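Local coordinates for BH1974 protein (Bacillus halodurans, PDB 3ON5) that is probably an oxidoreductase of the xanthine dehydrogenase type, an XdhC/CoxI family member whose Rossmann domain may bind a nucleotide, at residues 248-256 against 275-283. Residues are numbered along the deposited sequence; the frame is centred on the assembly and turned at random.
Sequences VDFPADFLR and KDQEILHFL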
ATOM      1  N   VAL A 248     -26.451  28.936  -4.881  1.00 36.98           N
ATOM      2  CA  VAL A 248     -27.796  28.848  -4.294  1.00 37.29           C
ATOM      3  C   VAL A 248     -28.583  30.111  -4.707  1.00 45.07           C
ATOM      4  O   VAL A 248     -28.319  31.202  -4.216  1.00 47.07           O
ATOM      5  CB  VAL A 248     -27.805  28.626  -2.753  1.00 39.59           C
ATOM      6  CG1 VAL A 248     -29.211  28.369  -2.245  1.00 40.57           C
ATOM      7  CG2 VAL A 248     -26.917  27.468  -2.356  1.00 37.60           C
ATOM      8  N   ASP A 249     -29.551  29.936  -5.605  1.00 42.25           N
ATOM      9  CA  ASP A 249     -30.353  31.003  -6.207  1.00 43.30           C
ATOM     10  C   ASP A 249     -31.566  30.471  -6.913  1.00 46.15           C
ATOM     11  O   ASP A 249     -31.543  29.325  -7.351  1.00 43.13           O
ATOM     12  CB  ASP A 249     -29.487  31.762  -7.262  1.00 46.19           C
ATOM     13  CG  ASP A 249     -29.144  33.204  -6.974  1.00 68.06           C
ATOM     14  OD1 ASP A 249     -30.019  33.929  -6.440  1.00 71.36           O
ATOM     15  OD2 ASP A 249     -28.058  33.648  -7.405  1.00 79.10           O
ATOM     16  N   PHE A 250     -32.586  31.322  -7.137  1.00 46.16           N
ATOM     17  CA  PHE A 250     -33.718  30.920  -7.978  1.00 47.04           C
ATOM     18  C   PHE A 250     -33.257  30.919  -9.433  1.00 51.78           C
ATOM     19  O   PHE A 250     -32.463  31.802  -9.782  1.00 51.02           O
ATOM     20  CB  PHE A 250     -34.929  31.825  -7.773  1.00 50.25           C
ATOM     21  CG  PHE A 250     -35.692  31.521  -6.522  1.00 52.08           C
ATOM     22  CD1 PHE A 250     -36.562  30.444  -6.468  1.00 56.37           C
ATOM     23  CD2 PHE A 250     -35.597  32.344  -5.419  1.00 52.61           C
ATOM     24  CE1 PHE A 250     -37.256  30.145  -5.301  1.00 57.89           C
ATOM     25  CE2 PHE A 250     -36.351  32.090  -4.283  1.00 55.69           C
ATOM     26  CZ  PHE A 250     -37.136  30.966  -4.213  1.00 55.44           C
ATOM     27  N   PRO A 251     -33.674  29.933 -10.274  1.00 49.91           N
ATOM     28  CA  PRO A 251     -33.203  29.876 -11.679  1.00 49.57           C
ATOM     29  C   PRO A 251     -33.195  31.220 -12.403  1.00 55.23           C
ATOM     30  O   PRO A 251     -32.199  31.519 -13.052  1.00 55.21           O
ATOM     31  CB  PRO A 251     -34.206  28.965 -12.361  1.00 52.04           C
ATOM     32  CG  PRO A 251     -34.661  28.068 -11.295  1.00 56.50           C
ATOM     33  CD  PRO A 251     -34.599  28.824  -9.987  1.00 52.33           C
ATOM     34  N   ALA A 252     -34.252  32.046 -12.222  1.00 51.64           N
ATOM     35  CA  ALA A 252     -34.393  33.362 -12.831  1.00 52.51           C
ATOM     36  C   ALA A 252     -33.264  34.309 -12.422  1.00 56.78           C
ATOM     37  O   ALA A 252     -32.854  35.134 -13.238  1.00 57.19           O
ATOM     38  CB  ALA A 252     -35.730  33.970 -12.447  1.00 54.64           C
ATOM     39  N   ASP A 253     -32.779  34.211 -11.168  1.00 52.76           N
ATOM     40  CA  ASP A 253     -31.680  35.039 -10.679  1.00 51.75           C
ATOM     41  C   ASP A 253     -30.380  34.530 -11.217  1.00 51.62           C
ATOM     42  O   ASP A 253     -29.548  35.325 -11.612  1.00 50.12           O
ATOM     43  CB  ASP A 253     -31.644  35.064  -9.158  1.00 54.59           C
ATOM     44  CG  ASP A 253     -32.761  35.847  -8.540  1.00 73.46           C
ATOM     45  OD1 ASP A 253     -33.021  36.975  -9.005  1.00 78.87           O
ATOM     46  OD2 ASP A 253     -33.310  35.381  -7.526  1.00 82.70           O
ATOM     47  N   PHE A 254     -30.202  33.205 -11.234  1.00 47.59           N
ATOM     48  CA  PHE A 254     -29.006  32.580 -11.767  1.00 45.97           C
ATOM     49  C   PHE A 254     -28.791  32.990 -13.219  1.00 50.26           C
ATOM     50  O   PHE A 254     -27.729  33.504 -13.534  1.00 49.22           O
ATOM     51  CB  PHE A 254     -29.096  31.063 -11.650  1.00 46.32           C
ATOM     52  CG  PHE A 254     -27.875  30.342 -12.149  1.00 45.74           C
ATOM     53  CD1 PHE A 254     -26.807  30.076 -11.295  1.00 47.44           C
ATOM     54  CD2 PHE A 254     -27.811  29.879 -13.457  1.00 46.88           C
ATOM     55  CE1 PHE A 254     -25.691  29.367 -11.748  1.00 46.64           C
ATOM     56  CE2 PHE A 254     -26.693  29.185 -13.911  1.00 48.66           C
ATOM     57  CZ  PHE A 254     -25.647  28.912 -13.049  1.00 45.42           C
ATOM     58  N   LEU A 255     -29.820  32.831 -14.069  1.00 47.67           N
ATOM     59  CA  LEU A 255     -29.803  33.145 -15.507  1.00 47.55           C
ATOM     60  C   LEU A 255     -29.534  34.636 -15.749  1.00 53.28           C
ATOM     61  O   LEU A 255     -28.873  34.992 -16.731  1.00 54.85           O
ATOM     62  CB  LEU A 255     -31.123  32.732 -16.167  1.00 47.85           C
ATOM     63  CG  LEU A 255     -31.402  31.222 -16.179  1.00 50.03           C
ATOM     64  CD1 LEU A 255     -32.843  30.943 -16.460  1.00 50.39           C
ATOM     65  CD2 LEU A 255     -30.454  30.445 -17.087  1.00 50.11           C
ATOM     66  N   ARG A 256     -29.984  35.500 -14.840  1.00 49.31           N
ATOM     67  CA  ARG A 256     -29.697  36.929 -14.940  1.00 49.82           C
ATOM     68  C   ARG A 256     -28.206  37.205 -14.641  1.00 56.80           C
ATOM     69  O   ARG A 256     -27.555  37.927 -15.389  1.00 58.87           O
ATOM     70  CB  ARG A 256     -30.585  37.743 -13.980  1.00 44.30           C
ATOM     71  CG  ARG A 256     -30.408  39.242 -14.160  1.00 54.71           C
ATOM     72  CD  ARG A 256     -31.085  40.118 -13.114  1.00 62.14           C
ATOM     73  NE  ARG A 256     -30.367  40.120 -11.835  1.00 67.18           N
ATOM     74  CZ  ARG A 256     -30.769  39.482 -10.742  1.00 75.89           C
ATOM     75  NH1 ARG A 256     -31.921  38.825 -10.733  1.00 63.25           N
ATOM     76  NH2 ARG A 256     -30.048  39.544  -9.629  1.00 63.90           N
ATOM     77  N   LYS A 275     -40.117  25.624 -12.674  1.00 55.83           N
ATOM     78  CA  LYS A 275     -38.695  25.948 -12.623  1.00 53.06           C
ATOM     79  C   LYS A 275     -38.024  25.543 -13.944  1.00 57.95           C
ATOM     80  O   LYS A 275     -37.388  26.394 -14.573  1.00 58.17           O
ATOM     81  CB  LYS A 275     -38.006  25.269 -11.419  1.00 53.69           C
ATOM     82  CG  LYS A 275     -38.471  25.709 -10.030  1.00 55.59           C
ATOM     83  CD  LYS A 275     -37.996  27.079  -9.611  1.00 61.31           C
ATOM     84  CE  LYS A 275     -38.579  27.502  -8.286  1.00 71.24           C
ATOM     85  NZ  LYS A 275     -40.055  27.675  -8.377  1.00 83.97           N
ATOM     86  N   ASP A 276     -38.229  24.275 -14.399  1.00 53.86           N
ATOM     87  CA  ASP A 276     -37.701  23.751 -15.662  1.00 53.07           C
ATOM     88  C   ASP A 276     -38.180  24.588 -16.853  1.00 59.79           C
ATOM     89  O   ASP A 276     -37.397  24.868 -17.763  1.00 59.87           O
ATOM     90  CB  ASP A 276     -38.113  22.289 -15.852  1.00 55.52           C
ATOM     91  CG  ASP A 276     -37.472  21.298 -14.901  1.00 70.21           C
ATOM     92  OD1 ASP A 276     -36.487  21.665 -14.231  1.00 72.05           O
ATOM     93  OD2 ASP A 276     -37.890  20.134 -14.894  1.00 77.60           O
ATOM     94  N   GLN A 277     -39.450  25.024 -16.822  1.00 58.03           N
ATOM     95  CA  GLN A 277     -40.027  25.848 -17.861  1.00 59.04           C
ATOM     96  C   GLN A 277     -39.369  27.240 -17.897  1.00 62.44           C
ATOM     97  O   GLN A 277     -39.124  27.709 -19.006  1.00 63.02           O
ATOM     98  CB  GLN A 277     -41.533  25.975 -17.662  1.00 62.16           C
ATOM     99  CG  GLN A 277     -42.226  26.513 -18.896  1.00 68.08           C
ATOM    100  CD  GLN A 277     -43.703  26.613 -18.713  1.00 86.56           C
ATOM    101  OE1 GLN A 277     -44.191  27.380 -17.877  1.00 83.74           O
ATOM    102  NE2 GLN A 277     -44.446  25.895 -19.554  1.00 74.69           N
ATOM    103  N   GLU A 278     -39.042  27.896 -16.737  1.00 57.72           N
ATOM    104  CA  GLU A 278     -38.405  29.223 -16.860  1.00 57.39           C
ATOM    105  C   GLU A 278     -36.989  29.041 -17.385  1.00 58.18           C
ATOM    106  O   GLU A 278     -36.587  29.819 -18.249  1.00 57.39           O
ATOM    107  CB  GLU A 278     -38.419  30.127 -15.580  1.00 58.74           C
ATOM    108  CG  GLU A 278     -37.612  29.784 -14.323  1.00 68.71           C
ATOM    109  CD  GLU A 278     -37.786  30.800 -13.186  1.00 96.11           C
ATOM    110  OE1 GLU A 278     -38.618  31.723 -13.356  1.00108.20           O
ATOM    111  OE2 GLU A 278     -37.115  30.677 -12.129  1.00 68.57           O
ATOM    112  N   ILE A 279     -36.283  27.959 -16.963  1.00 53.86           N
ATOM    113  CA  ILE A 279     -34.909  27.683 -17.421  1.00 50.95           C
ATOM    114  C   ILE A 279     -34.899  27.469 -18.956  1.00 55.54           C
ATOM    115  O   ILE A 279     -34.174  28.180 -19.653  1.00 56.02           O
ATOM    116  CB  ILE A 279     -34.274  26.489 -16.688  1.00 51.35           C
ATOM    117  CG1 ILE A 279     -34.319  26.679 -15.160  1.00 49.34           C
ATOM    118  CG2 ILE A 279     -32.835  26.284 -17.178  1.00 51.19           C
ATOM    119  CD1 ILE A 279     -34.111  25.448 -14.374  1.00 53.74           C
ATOM    120  N   LEU A 280     -35.738  26.550 -19.461  1.00 51.67           N
ATOM    121  CA  LEU A 280     -35.826  26.230 -20.883  1.00 52.74           C
ATOM    122  C   LEU A 280     -36.224  27.451 -21.740  1.00 61.08           C
ATOM    123  O   LEU A 280     -35.567  27.715 -22.742  1.00 61.42           O
ATOM    124  CB  LEU A 280     -36.840  25.104 -21.099  1.00 53.55           C
ATOM    125  CG  LEU A 280     -37.059  24.629 -22.544  1.00 58.82           C
ATOM    126  CD1 LEU A 280     -35.776  24.108 -23.166  1.00 56.78           C
ATOM    127  CD2 LEU A 280     -38.148  23.578 -22.590  1.00 64.08           C
ATOM    128  N   HIS A 281     -37.273  28.188 -21.347  1.00 60.81           N
ATOM    129  CA  HIS A 281     -37.767  29.356 -22.074  1.00 62.87           C
ATOM    130  C   HIS A 281     -36.707  30.431 -22.183  1.00 66.28           C
ATOM    131  O   HIS A 281     -36.687  31.135 -23.183  1.00 68.48           O
ATOM    132  CB  HIS A 281     -39.013  29.920 -21.404  1.00 65.47           C
ATOM    133  CG  HIS A 281     -40.262  29.146 -21.729  1.00 71.80           C
ATOM    134  ND1 HIS A 281     -41.406  29.776 -22.188  1.00 76.89           N
ATOM    135  CD2 HIS A 281     -40.473  27.810 -21.745  1.00 74.16           C
ATOM    136  CE1 HIS A 281     -42.287  28.808 -22.413  1.00 77.91           C
ATOM    137  NE2 HIS A 281     -41.767  27.610 -22.166  1.00 76.75           N
ATOM    138  N   PHE A 282     -35.800  30.536 -21.196  1.00 60.38           N
ATOM    139  CA  PHE A 282     -34.731  31.528 -21.216  1.00 59.47           C
ATOM    140  C   PHE A 282     -33.669  31.138 -22.239  1.00 64.79           C
ATOM    141  O   PHE A 282     -33.203  31.993 -22.989  1.00 65.29           O
ATOM    142  CB  PHE A 282     -34.108  31.691 -19.816  1.00 59.24           C
ATOM    143  CG  PHE A 282     -32.946  32.651 -19.756  1.00 60.32           C
ATOM    144  CD1 PHE A 282     -31.650  32.222 -20.035  1.00 62.56           C
ATOM    145  CD2 PHE A 282     -33.141  33.982 -19.406  1.00 62.16           C
ATOM    146  CE1 PHE A 282     -30.573  33.122 -19.999  1.00 62.69           C
ATOM    147  CE2 PHE A 282     -32.065  34.878 -19.367  1.00 64.22           C
ATOM    148  CZ  PHE A 282     -30.792  34.446 -19.674  1.00 61.31           C
ATOM    149  N   LEU A 283     -33.273  29.850 -22.238  1.00 61.67           N
ATOM    150  CA  LEU A 283     -32.227  29.272 -23.077  1.00 60.33           C
ATOM    151  C   LEU A 283     -32.675  28.998 -24.511  1.00 68.70           C
ATOM    152  O   LEU A 283     -31.844  28.569 -25.310  1.00 68.41           O
ATOM    153  CB  LEU A 283     -31.775  27.948 -22.459  1.00 58.13           C
ATOM    154  CG  LEU A 283     -31.191  27.970 -21.050  1.00 60.70           C
ATOM    155  CD1 LEU A 283     -30.901  26.570 -20.587  1.00 60.31           C
ATOM    156  CD2 LEU A 283     -29.940  28.817 -20.961  1.00 59.56           C
TER
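P251 and I279 mark the nearest backbone approach, CA to CA 6.4 Å, where helix 251-256 runs beside helix 275-283 in nearly the same direction; the axes come within 9.8 Å and cross at -23°. L255 is the knob, set among E278, I279, F282 and L283. Its CB stands 3.7 Å from the centroid of the F282 ring, almost directly above the ring centre, a CH-pi contact, while its CD2 reaches F282 CD1 at 3.6 Å. F282 turns its CG away from the backbone N (chi1 177°), which carries the ring across to L255 CB. An alanine here in place of L255 would keep CB over the ring but lose CG and both methyls, and is likely to leave the hole among E278, I279 and L283 poorly filled. One turn earlier, P251 CB packs on I279 CG1 at 3.6 Å, and the aliphatic part of K275 crosses the proline ring. E278 extends its carboxylate to the first turn of the other helix, where OE2 takes a weak, bent bond from A252 N (3.2 Å, 131°). L255 and I279 both touch F205 of strand 200-205. Two neighbouring helices thus cover one face of the parallel sheet, as in a Rossmann fold.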